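Local coordinates for protein sulfoquinovosidase (Escherichia coli, PDB 5AEG) that hydrolyses sulfoquinovosyl diacylglycerides and simple sulfoquinovosides such as sulfoquinovosyl glycerol, releasing sulfoquinovose for breakdown by sulfoglycolysis, at residues K573-L578 / V586-F591; S582-P585 / F591-Y594; N335-S340 / Y363-G368; G372-L377 / Y409-T414; E519-W524 / A552-H557. All blocks are in the same frame, centred on the assembly; numbering follows the deposited sequence.

Interaction 1: K573-L578 / V586-F591; sequences KEAVAL and VMRPLF
A575, V576 and L578 of helix 569-582 pack against V586 and R588, a buried, mainly apolar contact between a helix and the chain entering strand 587-588, an outermost strand of the antiparallel sheet in the C-terminal domain. The chain leaves the helix, turns, and comes back against it within a few residues. Small A575 suits this closeness: its CA lies 5.7 Å from the CA of V586, and its CB faces V586 CG1 at 4.2 Å. V586 sends its two methyls to different partners. CG1 lies anti to the backbone N (chi1 -178°) and takes the alanine, while CG2 is directed at V576 CG2, 3.9 Å away; the two valines cross obliquely. A beta-branched residue suits position 586, where each methyl meets a different helix residue.

Beside this patch, R588 stretches out with its chain extended beyond CB (chi2 176°), bringing the guanidinium up to the helix. L578 CD1 sits at the guanidinium edge, 4.4 Å from NH2, and A575 CB is equally near NH2 but approaches obliquely. A water links the two polar groups: it lies in the guanidinium plane, accepts from R588 NH2 at 2.8 Å, and donates to the helix carbonyl A575 O, also at 2.8 Å. The other nitrogens are used elsewhere, NE by P585 O and NH1 by H593 NE2. A buried positive charge is thus met by a carbonyl, a water and an imidazole; having the arginine as donor would favour the neutral, accepting form of that histidine.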
# COMPACT_ATOMS: atom_id res chain seq x y z
N LYS A 573 20.26 2.77 4.89
CA LYS A 573 20.70 1.57 4.25
C LYS A 573 20.73 0.48 5.31
O LYS A 573 20.28 -0.61 5.05
CB LYS A 573 22.08 1.89 3.58
CG LYS A 573 22.73 0.78 2.85
CD LYS A 573 23.81 1.26 1.85
CE LYS A 573 24.26 0.07 0.98
NZ LYS A 573 23.35 -0.17 -0.22
N GLU A 574 21.21 0.77 6.51
CA GLU A 574 21.10 -0.17 7.61
C GLU A 574 19.63 -0.57 7.92
O GLU A 574 19.32 -1.77 8.10
CB GLU A 574 21.83 0.38 8.86
CG GLU A 574 21.62 -0.49 10.13
CD GLU A 574 22.21 0.17 11.38
OE1 GLU A 574 21.58 1.04 12.06
OE2 GLU A 574 23.38 -0.11 11.61
N ALA A 575 18.74 0.42 8.01
CA ALA A 575 17.32 0.15 8.22
C ALA A 575 16.72 -0.71 7.12
O ALA A 575 16.01 -1.70 7.41
CB ALA A 575 16.52 1.45 8.44
N VAL A 576 17.03 -0.38 5.86
CA VAL A 576 16.53 -1.18 4.72
C VAL A 576 17.05 -2.64 4.76
O VAL A 576 16.34 -3.57 4.39
CB VAL A 576 16.83 -0.45 3.41
CG1 VAL A 576 16.65 -1.34 2.20
CG2 VAL A 576 16.00 0.83 3.32
N ALA A 577 18.29 -2.84 5.22
CA ALA A 577 18.85 -4.19 5.36
C ALA A 577 18.10 -5.00 6.44
O ALA A 577 17.72 -6.15 6.21
CB ALA A 577 20.40 -4.09 5.62
N LEU A 578 17.77 -4.37 7.56
CA LEU A 578 16.90 -4.99 8.60
C LEU A 578 15.49 -5.36 8.13
O LEU A 578 14.93 -6.46 8.46
CB LEU A 578 16.79 -4.11 9.82
CG LEU A 578 18.12 -4.05 10.57
CD1 LEU A 578 18.17 -2.82 11.44
CD2 LEU A 578 18.35 -5.35 11.44
N VAL A 586 10.94 0.18 7.79
CA VAL A 586 11.76 1.40 7.83
C VAL A 586 11.06 2.53 8.54
O VAL A 586 11.66 3.20 9.36
CB VAL A 586 12.24 1.82 6.42
CG1 VAL A 586 13.12 3.05 6.51
CG2 VAL A 586 13.02 0.66 5.80
N MET A 587 9.75 2.72 8.28
CA MET A 587 9.01 3.67 9.03
C MET A 587 8.15 2.87 10.00
O MET A 587 7.39 2.01 9.60
CB MET A 587 8.12 4.53 8.08
CG MET A 587 8.91 5.39 7.18
SD MET A 587 7.99 6.06 5.72
CE MET A 587 6.83 7.14 6.48
N ARG A 588 8.33 3.18 11.29
CA ARG A 588 7.81 2.35 12.35
C ARG A 588 6.81 3.02 13.25
O ARG A 588 7.02 4.20 13.70
CB ARG A 588 9.03 1.89 13.22
CG ARG A 588 10.06 1.14 12.42
CD ARG A 588 11.32 0.77 13.22
NE ARG A 588 12.40 0.34 12.36
CZ ARG A 588 13.63 -0.00 12.79
NH1 ARG A 588 13.94 0.02 14.09
NH2 ARG A 588 14.57 -0.34 11.93
N PRO A 589 5.76 2.29 13.69
CA PRO A 589 4.86 2.74 14.71
C PRO A 589 5.69 2.89 16.02
O PRO A 589 6.58 2.07 16.22
CB PRO A 589 3.86 1.57 14.83
CG PRO A 589 3.95 0.87 13.51
CD PRO A 589 5.36 0.99 13.12
N LEU A 590 5.43 3.93 16.80
CA LEU A 590 6.27 4.18 18.03
C LEU A 590 6.20 2.96 19.03
O LEU A 590 7.19 2.68 19.74
CB LEU A 590 5.86 5.39 18.73
CG LEU A 590 6.60 6.69 18.33
CD1 LEU A 590 6.37 7.16 16.88
CD2 LEU A 590 6.28 7.81 19.28
N PHE A 591 5.10 2.22 19.00
CA PHE A 591 4.91 1.11 19.94
C PHE A 591 5.78 -0.07 19.58
O PHE A 591 5.95 -0.91 20.41
CB PHE A 591 3.44 0.78 20.15
CG PHE A 591 2.71 0.36 18.91
CD1 PHE A 591 2.92 -0.87 18.34
CD2 PHE A 591 1.84 1.21 18.33
CE1 PHE A 591 2.20 -1.26 17.21
CE2 PHE A 591 1.15 0.86 17.17
CZ PHE A 591 1.30 -0.38 16.64
O HOH W 1 14.03 -1.07 9.23

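Interaction 2: S582-P585 / F591-Y594; sequences SGLP and FLHY
L592 directs its side chain at L584 and P585, joining two loops on either side of strand 587-588. Its CB lies above one face of the next residue's imidazole, H593, 4.3 Å from the plane and displaced toward the rim. From there CG stands beside the backbone N (chi1 -65°), a torsion that swings the isobutyl group toward the other loop. CG meets neither P585 nor L584 closely and only divides the chain into its two methyls. One prong, CD2, bends back toward the aromatic ring of F591, coming within 4.3 Å of CE1. The other, CD1, is anti to CA and so forms the far end of the chain, and it makes the contact: P585 CG and P585 CD are each 4.1 Å from L592 CD1, and L584 CD1 lies 4.3 Å from it.

The residues opposite suit the place. P585 meets the methyl head-on with ring methylenes and has no backbone N-H that would need a partner in so apolar a spot. L584 extends with CG anti to its own N (chi1 -179°), which carries its methyl forward. Just before it, G583 takes the positive phi that ends helix 569-582 and turns the chain. Helix 232-243 packs alongside, with I233 on L584, L236 on P585 and Y232 on L592. No hydrogen bond spans the two loops, so the contact rests on dispersion and the exclusion of water.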
# COMPACT_ATOMS: atom_id res chain seq x y z
N SER A 582 14.52 -9.25 8.33
CA SER A 582 13.58 -9.71 9.31
C SER A 582 12.23 -9.02 9.35
O SER A 582 11.48 -9.20 10.33
CB SER A 582 14.26 -9.71 10.67
OG SER A 582 14.49 -8.40 11.01
N GLY A 583 11.90 -8.21 8.32
CA GLY A 583 10.58 -7.52 8.26
C GLY A 583 10.40 -6.39 9.23
O GLY A 583 9.29 -5.95 9.49
N LEU A 584 11.49 -5.89 9.78
CA LEU A 584 11.43 -4.77 10.68
C LEU A 584 11.32 -3.51 9.76
O LEU A 584 12.25 -3.20 9.02
CB LEU A 584 12.72 -4.64 11.46
CG LEU A 584 12.82 -3.53 12.46
CD1 LEU A 584 11.76 -3.46 13.51
CD2 LEU A 584 14.18 -3.55 13.12
N PRO A 585 10.12 -2.92 9.71
CA PRO A 585 9.93 -1.85 8.66
C PRO A 585 10.73 -0.55 8.88
O PRO A 585 11.13 -0.20 9.99
CB PRO A 585 8.44 -1.58 8.73
CG PRO A 585 8.12 -1.76 10.22
CD PRO A 585 8.93 -3.03 10.58
N PHE A 591 5.10 2.22 19.00
CA PHE A 591 4.91 1.11 19.94
C PHE A 591 5.78 -0.07 19.58
O PHE A 591 5.95 -0.91 20.41
CB PHE A 591 3.44 0.78 20.15
CG PHE A 591 2.71 0.36 18.91
CD1 PHE A 591 2.92 -0.87 18.34
CD2 PHE A 591 1.84 1.21 18.33
CE1 PHE A 591 2.20 -1.26 17.21
CE2 PHE A 591 1.15 0.86 17.17
CZ PHE A 591 1.30 -0.38 16.64
N LEU A 592 6.44 -0.11 18.41
CA LEU A 592 7.42 -1.14 18.16
C LEU A 592 8.61 -1.04 19.16
O LEU A 592 9.24 -2.09 19.48
CB LEU A 592 8.00 -1.14 16.79
CG LEU A 592 7.11 -1.43 15.58
CD1 LEU A 592 7.91 -1.70 14.34
CD2 LEU A 592 6.11 -2.50 15.86
N HIS A 593 8.91 0.18 19.58
CA HIS A 593 10.08 0.42 20.47
C HIS A 593 9.72 0.94 21.82
O HIS A 593 10.62 1.02 22.64
CB HIS A 593 11.13 1.30 19.80
CG HIS A 593 11.70 0.69 18.60
ND1 HIS A 593 12.40 -0.51 18.63
CD2 HIS A 593 11.63 1.06 17.28
CE1 HIS A 593 12.77 -0.82 17.40
NE2 HIS A 593 12.32 0.12 16.57
N TYR A 594 8.48 1.38 22.07
CA TYR A 594 7.99 1.99 23.32
C TYR A 594 6.72 1.22 23.68
O TYR A 594 5.69 1.78 23.90
CB TYR A 594 7.77 3.55 23.20
CG TYR A 594 9.07 4.21 22.84
CD1 TYR A 594 9.99 4.58 23.85
CD2 TYR A 594 9.47 4.35 21.52
CE1 TYR A 594 11.27 5.05 23.52
CE2 TYR A 594 10.74 4.89 21.17
CZ TYR A 594 11.62 5.29 22.18
OH TYR A 594 12.90 5.71 21.91

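Interaction 3: N335-S340 / Y363-G368; sequences NPYVAS and YLVEFG
F367 turns its edge to the face of Y337, a T-shaped pair bridging the two outer strands of a small three-stranded antiparallel sheet, 337-339 and 364-367, in the family 31 TIM-barrel domain. Strand 370-374 runs between them, so the pair spans it by side chains alone. The rings stand with planes 70° apart and centroids 5.0 Å apart. F367 CZ is the leading atom: it hangs 3.7 Å above the tyrosine plane, close over its centre, so its C-H can meet the pi cloud. Both rings reach this position with CG beside the backbone N (chi1 -52° for Y337).

V365 fills the angle between them. Its CG1 lies over one face of F367, toward the rim, and its CG2 approaches Y337 CE1 obliquely at 4.3 Å, so one valine touches both aromatics. Further along, S340 CB meets L364 CD1 at 4.3 Å.

The choice of tyrosine fits two demands, a ring for F367 and a hydroxyl that bonds to Y409 O; F406 adds another edge-to-face ring contact. F367 in turn packs edge-to-face with W304, a residue that binds the sulfoquinovosyl substrate. With an alanine here in place of Y337, F367 would probably lose the face that holds its edge and be freer to turn beside W304, and Y409 O would lose its hydroxyl partner. The backbone under Y337 is held by an Asx turn: N335 OD1 accepts from Y337 N at 2.9 Å, with the donor in the carbonyl plane and an N-H...O angle of 156°.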
# COMPACT_ATOMS: atom_id res chain seq x y z
N ASN A 335 1.51 -0.20 -16.93
CA ASN A 335 0.34 -0.69 -16.25
C ASN A 335 -0.17 -1.97 -16.97
O ASN A 335 0.39 -2.30 -18.03
CB ASN A 335 -0.66 0.40 -16.02
CG ASN A 335 -1.46 0.80 -17.21
OD1 ASN A 335 -1.89 -0.00 -18.00
ND2 ASN A 335 -1.78 2.05 -17.27
N PRO A 336 -1.17 -2.65 -16.40
CA PRO A 336 -1.48 -3.97 -16.95
C PRO A 336 -2.62 -3.90 -17.97
O PRO A 336 -3.30 -4.92 -18.19
CB PRO A 336 -1.81 -4.75 -15.70
CG PRO A 336 -2.60 -3.73 -14.88
CD PRO A 336 -1.97 -2.39 -15.17
N TYR A 337 -2.81 -2.73 -18.61
CA TYR A 337 -3.72 -2.53 -19.74
C TYR A 337 -2.88 -2.14 -20.98
O TYR A 337 -1.69 -1.80 -20.87
CB TYR A 337 -4.70 -1.42 -19.49
CG TYR A 337 -5.49 -1.48 -18.18
CD1 TYR A 337 -6.66 -2.25 -18.07
CD2 TYR A 337 -5.13 -0.67 -17.10
CE1 TYR A 337 -7.42 -2.23 -16.88
CE2 TYR A 337 -5.82 -0.70 -15.92
CZ TYR A 337 -7.01 -1.44 -15.79
OH TYR A 337 -7.74 -1.42 -14.56
N VAL A 338 -3.52 -2.22 -22.13
CA VAL A 338 -2.86 -1.90 -23.41
C VAL A 338 -3.84 -1.16 -24.29
O VAL A 338 -4.94 -1.64 -24.55
CB VAL A 338 -2.28 -3.14 -24.10
CG1 VAL A 338 -0.97 -3.59 -23.49
CG2 VAL A 338 -3.26 -4.30 -24.15
N ALA A 339 -3.42 -0.02 -24.80
CA ALA A 339 -4.27 0.83 -25.61
C ALA A 339 -4.76 0.04 -26.89
O ALA A 339 -3.95 -0.45 -27.67
CB ALA A 339 -3.49 2.03 -26.07
N SER A 340 -6.04 0.06 -27.12
CA SER A 340 -6.67 -0.83 -28.14
C SER A 340 -6.25 -0.49 -29.57
O SER A 340 -6.28 -1.37 -30.44
CB SER A 340 -8.17 -0.80 -28.02
OG SER A 340 -8.60 0.49 -28.29
N TYR A 363 -12.07 -8.07 -23.69
CA TYR A 363 -12.64 -7.02 -22.83
C TYR A 363 -11.80 -5.75 -22.96
O TYR A 363 -10.59 -5.79 -22.67
CB TYR A 363 -12.63 -7.48 -21.36
CG TYR A 363 -13.54 -6.73 -20.48
CD1 TYR A 363 -13.23 -5.43 -20.08
CD2 TYR A 363 -14.65 -7.35 -19.90
CE1 TYR A 363 -14.09 -4.74 -19.26
CE2 TYR A 363 -15.49 -6.67 -19.07
CZ TYR A 363 -15.18 -5.35 -18.74
OH TYR A 363 -15.95 -4.65 -17.88
N LEU A 364 -12.47 -4.67 -23.33
CA LEU A 364 -11.89 -3.34 -23.38
C LEU A 364 -12.50 -2.44 -22.32
O LEU A 364 -13.69 -2.30 -22.24
CB LEU A 364 -12.14 -2.67 -24.73
CG LEU A 364 -11.69 -3.47 -25.96
CD1 LEU A 364 -11.96 -2.69 -27.25
CD2 LEU A 364 -10.25 -3.91 -25.85
N VAL A 365 -11.66 -1.80 -21.53
CA VAL A 365 -12.14 -0.88 -20.53
C VAL A 365 -12.08 0.49 -21.12
O VAL A 365 -11.10 0.83 -21.81
CB VAL A 365 -11.26 -0.94 -19.28
CG1 VAL A 365 -11.72 0.07 -18.27
CG2 VAL A 365 -11.31 -2.33 -18.67
N GLU A 366 -13.10 1.28 -20.87
CA GLU A 366 -13.11 2.70 -21.28
C GLU A 366 -12.36 3.50 -20.30
O GLU A 366 -12.64 3.41 -19.13
CB GLU A 366 -14.53 3.28 -21.30
CG GLU A 366 -15.25 2.93 -22.58
CD GLU A 366 -16.73 3.30 -22.59
OE1 GLU A 366 -17.42 3.19 -21.54
OE2 GLU A 366 -17.21 3.66 -23.69
N PHE A 367 -11.39 4.28 -20.78
CA PHE A 367 -10.79 5.37 -20.00
C PHE A 367 -11.09 6.70 -20.72
O PHE A 367 -10.21 7.50 -21.03
CB PHE A 367 -9.31 5.14 -19.75
CG PHE A 367 -9.01 3.88 -18.97
CD1 PHE A 367 -9.20 3.84 -17.59
CD2 PHE A 367 -8.59 2.72 -19.63
CE1 PHE A 367 -8.95 2.67 -16.88
CE2 PHE A 367 -8.34 1.55 -18.93
CZ PHE A 367 -8.49 1.55 -17.54
N GLY A 368 -12.37 6.87 -21.02
CA GLY A 368 -12.93 8.14 -21.41
C GLY A 368 -13.18 7.96 -22.87
O GLY A 368 -14.00 7.12 -23.29

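Interaction 4: G372-L377 / Y409-T414; sequences GGVVDL and YLPTDT
V374, at the end of strand 370-374, faces L410 and P411 in an irregular loop that then folds into a type I beta turn from P411 to T414; the nearest alpha carbons, V374 CA and L410 CA, are 7.8 Å apart. The valine offers one methyl to each neighbour: CG1, placed anti to the backbone N (chi1 179°), touches L410 CD1 at 4.0 Å, and CG2 lies 4.4 Å from P411 CD. V374 and L410 meet at about a right angle, so the leucine arrives crosswise with a single methyl leading. A short beta-branched residue suits a strand that must present two methyls at once, while the longer leucine spans the distance from the loop and also packs on W429 of helix 422-444.

P411 rests its CG over one face of the Y409 ring, 3.9 Å above the plane and toward the rim. T414 OG1 donates to P411 O at 2.8 Å, tilted 20° from the carbonyl plane, and supports the turn, whose own backbone bond from T414 N to P411 O is weak at 3.4 Å. Threonine is apt here because its hydroxyl doubles that bond. All this belongs to the long loop after barrel strand 401-404, where the catalytic nucleophile D405 and the probable active-site residue E408 lie: a beta-to-alpha loop of the TIM barrel, packed on the small sheet inserted after the preceding barrel strand.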
# COMPACT_ATOMS: atom_id res chain seq x y z
N GLY A 372 -8.72 0.41 -23.32
CA GLY A 372 -7.55 -0.44 -23.07
C GLY A 372 -7.98 -1.85 -22.91
O GLY A 372 -8.95 -2.08 -22.19
N GLY A 373 -7.29 -2.79 -23.55
CA GLY A 373 -7.47 -4.23 -23.26
C GLY A 373 -6.85 -4.62 -21.92
O GLY A 373 -5.82 -4.06 -21.49
N VAL A 374 -7.49 -5.55 -21.27
CA VAL A 374 -7.08 -6.03 -19.98
C VAL A 374 -6.21 -7.24 -20.24
O VAL A 374 -6.74 -8.27 -20.67
CB VAL A 374 -8.31 -6.45 -19.09
CG1 VAL A 374 -7.81 -6.96 -17.74
CG2 VAL A 374 -9.31 -5.34 -18.92
N VAL A 375 -4.93 -7.19 -19.85
CA VAL A 375 -4.01 -8.27 -20.04
C VAL A 375 -4.37 -9.36 -19.05
O VAL A 375 -4.53 -9.11 -17.85
CB VAL A 375 -2.56 -7.86 -19.84
CG1 VAL A 375 -1.60 -9.02 -19.93
CG2 VAL A 375 -2.17 -6.74 -20.81
N ASP A 376 -4.54 -10.59 -19.54
CA ASP A 376 -5.04 -11.66 -18.66
C ASP A 376 -3.94 -12.34 -18.00
O ASP A 376 -3.41 -13.36 -18.48
CB ASP A 376 -5.96 -12.65 -19.39
CG ASP A 376 -6.55 -13.72 -18.44
OD1 ASP A 376 -6.22 -13.72 -17.22
OD2 ASP A 376 -7.40 -14.53 -18.90
N LEU A 377 -3.56 -11.80 -16.83
CA LEU A 377 -2.39 -12.33 -16.14
C LEU A 377 -2.55 -13.81 -15.64
O LEU A 377 -1.54 -14.39 -15.18
CB LEU A 377 -1.96 -11.40 -14.95
CG LEU A 377 -1.57 -9.97 -15.36
CD1 LEU A 377 -1.23 -9.08 -14.16
CD2 LEU A 377 -0.38 -10.04 -16.27
N TYR A 409 -8.22 -2.38 -10.58
CA TYR A 409 -9.38 -2.29 -11.41
C TYR A 409 -9.38 -3.41 -12.43
O TYR A 409 -9.43 -3.18 -13.61
CB TYR A 409 -9.56 -0.87 -12.05
CG TYR A 409 -10.93 -0.77 -12.80
CD1 TYR A 409 -12.08 -1.48 -12.32
CD2 TYR A 409 -11.07 -0.05 -13.99
CE1 TYR A 409 -13.30 -1.43 -12.97
CE2 TYR A 409 -12.31 -0.03 -14.67
CZ TYR A 409 -13.41 -0.71 -14.15
OH TYR A 409 -14.65 -0.65 -14.75
N LEU A 410 -9.31 -4.64 -11.95
CA LEU A 410 -9.82 -5.84 -12.72
C LEU A 410 -11.36 -5.78 -12.65
O LEU A 410 -11.95 -5.86 -11.57
CB LEU A 410 -9.38 -7.16 -12.15
CG LEU A 410 -9.98 -8.32 -12.99
CD1 LEU A 410 -9.24 -8.44 -14.35
CD2 LEU A 410 -10.03 -9.64 -12.28
N PRO A 411 -12.05 -5.53 -13.79
CA PRO A 411 -13.51 -5.44 -13.75
C PRO A 411 -14.11 -6.75 -13.35
O PRO A 411 -13.53 -7.83 -13.66
CB PRO A 411 -13.90 -5.09 -15.22
CG PRO A 411 -12.72 -4.33 -15.71
CD PRO A 411 -11.59 -5.23 -15.17
N THR A 412 -15.19 -6.67 -12.63
CA THR A 412 -15.80 -7.90 -12.09
C THR A 412 -16.68 -8.69 -13.05
O THR A 412 -17.18 -9.78 -12.71
CB THR A 412 -16.58 -7.59 -10.82
OG1 THR A 412 -17.20 -6.29 -10.92
CG2 THR A 412 -15.61 -7.56 -9.67
N ASP A 413 -16.82 -8.18 -14.25
CA ASP A 413 -17.50 -8.90 -15.37
C ASP A 413 -16.52 -9.31 -16.47
O ASP A 413 -16.94 -9.51 -17.61
CB ASP A 413 -18.68 -8.07 -15.89
CG ASP A 413 -18.28 -6.78 -16.45
OD1 ASP A 413 -17.09 -6.43 -16.37
OD2 ASP A 413 -19.14 -6.04 -16.95
N THR A 414 -15.22 -9.47 -16.12
CA THR A 414 -14.30 -10.17 -16.99
C THR A 414 -14.41 -11.67 -16.76
O THR A 414 -14.87 -12.11 -15.69
CB THR A 414 -12.82 -9.81 -16.70
OG1 THR A 414 -12.57 -9.96 -15.29
CG2 THR A 414 -12.55 -8.38 -17.16

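Interaction 5: E519-W524 / A552-H557; sequences ELLLRW and AETIAH
L522 and H557 carry most of the contact, and T554 completes it with L521. The apolar part comes first. T554 CG2, anti to its backbone N, fits between two leucine methyls, 4.0 Å from L521 CD2 and 3.9 Å from L522 CD2. Threonine suits this position because it offers a methyl to the leucines while its OG1 bonds to D551 and W546.

The aromatic part is a CH-pi contact. L522 CB stands over one face of the H557 ring, 4.1 Å from its centroid and 21° off the normal, and L522 CD2 presses on the same imidazole at 3.7 Å from H557 CD2. The ring gets there because H557 CG lies anti to the backbone N, which throws it across toward the other helix.

These are neighbouring outer helices of the TIM barrel. Helix 518-528 connects the last two barrel strands, 501-505 and 534-536, and helix 552-567 follows the latter. They run nearly parallel, 10° apart, with segment axes 10.6 Å from each other, as successive helices of such a barrel do.

The polar part is slight. H557 NE2 donates to L522 O at 3.2 Å, a weak bond bent to 127°, and makes another weak bond to D526. Replacing H557 by an alanine would probably open a gap beneath L522 CB and CD2 and take a donor from both L522 O and D526. On the exposed side of the helix, E553 OE1 forms a salt bridge with K518 NZ of the first helix.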
# COMPACT_ATOMS: atom_id res chain seq x y z
N GLU A 519 3.99 26.30 -0.68
CA GLU A 519 4.07 25.89 0.71
C GLU A 519 3.83 24.37 0.84
O GLU A 519 4.57 23.70 1.56
CB GLU A 519 3.09 26.66 1.57
CG GLU A 519 3.19 26.35 3.05
CD GLU A 519 2.05 26.89 3.85
OE1 GLU A 519 1.27 27.63 3.31
OE2 GLU A 519 1.97 26.62 5.08
N LEU A 520 2.81 23.84 0.16
CA LEU A 520 2.54 22.35 0.21
C LEU A 520 3.71 21.56 -0.36
O LEU A 520 4.15 20.58 0.25
CB LEU A 520 1.20 22.03 -0.46
CG LEU A 520 0.81 20.54 -0.38
CD1 LEU A 520 0.65 20.16 1.10
CD2 LEU A 520 -0.52 20.34 -1.14
N LEU A 521 4.27 21.97 -1.51
CA LEU A 521 5.38 21.30 -2.06
C LEU A 521 6.55 21.24 -1.08
O LEU A 521 7.17 20.22 -0.94
CB LEU A 521 5.87 21.98 -3.36
CG LEU A 521 6.94 21.25 -4.14
CD1 LEU A 521 6.42 19.89 -4.67
CD2 LEU A 521 7.40 22.07 -5.34
N LEU A 522 6.89 22.36 -0.47
CA LEU A 522 8.05 22.45 0.43
C LEU A 522 7.84 21.68 1.72
O LEU A 522 8.76 20.98 2.15
CB LEU A 522 8.41 23.93 0.72
CG LEU A 522 8.72 24.77 -0.54
CD1 LEU A 522 9.42 26.05 -0.14
CD2 LEU A 522 9.51 24.11 -1.61
N ARG A 523 6.66 21.75 2.30
CA ARG A 523 6.37 20.92 3.47
C ARG A 523 6.41 19.39 3.12
O ARG A 523 6.83 18.57 3.93
CB ARG A 523 5.01 21.27 4.00
CG ARG A 523 4.98 22.52 4.79
CD ARG A 523 5.73 22.45 6.08
NE ARG A 523 5.30 23.58 6.94
CZ ARG A 523 5.95 24.02 8.02
NH1 ARG A 523 7.06 23.43 8.38
NH2 ARG A 523 5.47 25.05 8.72
N TRP A 524 5.96 19.02 1.90
CA TRP A 524 5.99 17.65 1.51
C TRP A 524 7.40 17.18 1.27
O TRP A 524 7.77 16.05 1.60
CB TRP A 524 5.11 17.39 0.27
CG TRP A 524 4.43 16.08 0.25
CD1 TRP A 524 4.96 14.85 0.33
CD2 TRP A 524 3.05 15.90 0.01
NE1 TRP A 524 3.99 13.88 0.19
CE2 TRP A 524 2.80 14.48 0.00
CE3 TRP A 524 2.01 16.78 -0.20
CZ2 TRP A 524 1.55 13.94 -0.18
CZ3 TRP A 524 0.71 16.24 -0.36
CH2 TRP A 524 0.51 14.83 -0.34
N ALA A 552 13.73 30.23 -7.27
CA ALA A 552 15.02 29.93 -6.63
C ALA A 552 14.84 29.40 -5.23
O ALA A 552 15.60 28.47 -4.81
CB ALA A 552 15.94 31.19 -6.62
N GLU A 553 13.89 29.95 -4.50
CA GLU A 553 13.67 29.50 -3.13
C GLU A 553 13.25 28.00 -3.11
O GLU A 553 13.72 27.23 -2.27
CB GLU A 553 12.60 30.34 -2.47
CG GLU A 553 12.31 29.96 -1.03
CD GLU A 553 11.17 30.74 -0.38
OE1 GLU A 553 10.52 31.59 -1.05
OE2 GLU A 553 10.95 30.51 0.83
N THR A 554 12.41 27.61 -4.06
CA THR A 554 12.00 26.21 -4.16
C THR A 554 13.17 25.34 -4.47
O THR A 554 13.35 24.30 -3.84
CB THR A 554 10.91 26.06 -5.27
OG1 THR A 554 9.83 26.92 -4.96
CG2 THR A 554 10.45 24.58 -5.40
N ILE A 555 13.99 25.72 -5.46
CA ILE A 555 15.14 24.93 -5.86
C ILE A 555 16.15 24.81 -4.68
O ILE A 555 16.66 23.72 -4.40
CB ILE A 555 15.85 25.53 -7.15
CG1 ILE A 555 14.92 25.36 -8.39
CG2 ILE A 555 17.13 24.80 -7.42
CD1 ILE A 555 15.27 26.24 -9.57
N ALA A 556 16.43 25.93 -3.99
CA ALA A 556 17.38 25.86 -2.89
C ALA A 556 16.82 24.95 -1.75
O ALA A 556 17.56 24.36 -0.96
CB ALA A 556 17.66 27.26 -2.33
N HIS A 557 15.49 25.00 -1.59
CA HIS A 557 14.83 24.12 -0.62
C HIS A 557 15.05 22.66 -0.93
O HIS A 557 15.49 21.90 -0.03
CB HIS A 557 13.33 24.45 -0.45
CG HIS A 557 12.70 23.68 0.64
ND1 HIS A 557 12.88 24.00 1.97
CD2 HIS A 557 12.03 22.49 0.62
CE1 HIS A 557 12.25 23.10 2.71
NE2 HIS A 557 11.76 22.18 1.92

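How the interactions relate
The five contacts form two touching pairs and one isolated contact. Interactions 1 and 2 have centres 7 Å apart, share F591, and are joined where R588 NH1 meets H593 NE2 at 3.0 Å. Interactions 3 and 4 lie 8 Å apart by centres on the far side of the chain's centre, linked by Y337 OH to Y409 O and Y363 OH to D413 OD1, each 2.6 Å. This second pair borders the active site: between side chains, F367 is about 3 Å from W304, and Y337 about 6 Å from the probable active-site residue E408. Interaction 5 sits 27 Å from interaction 1 by centres, with the L521 side chain about 8 Å from that of substrate-binding H537.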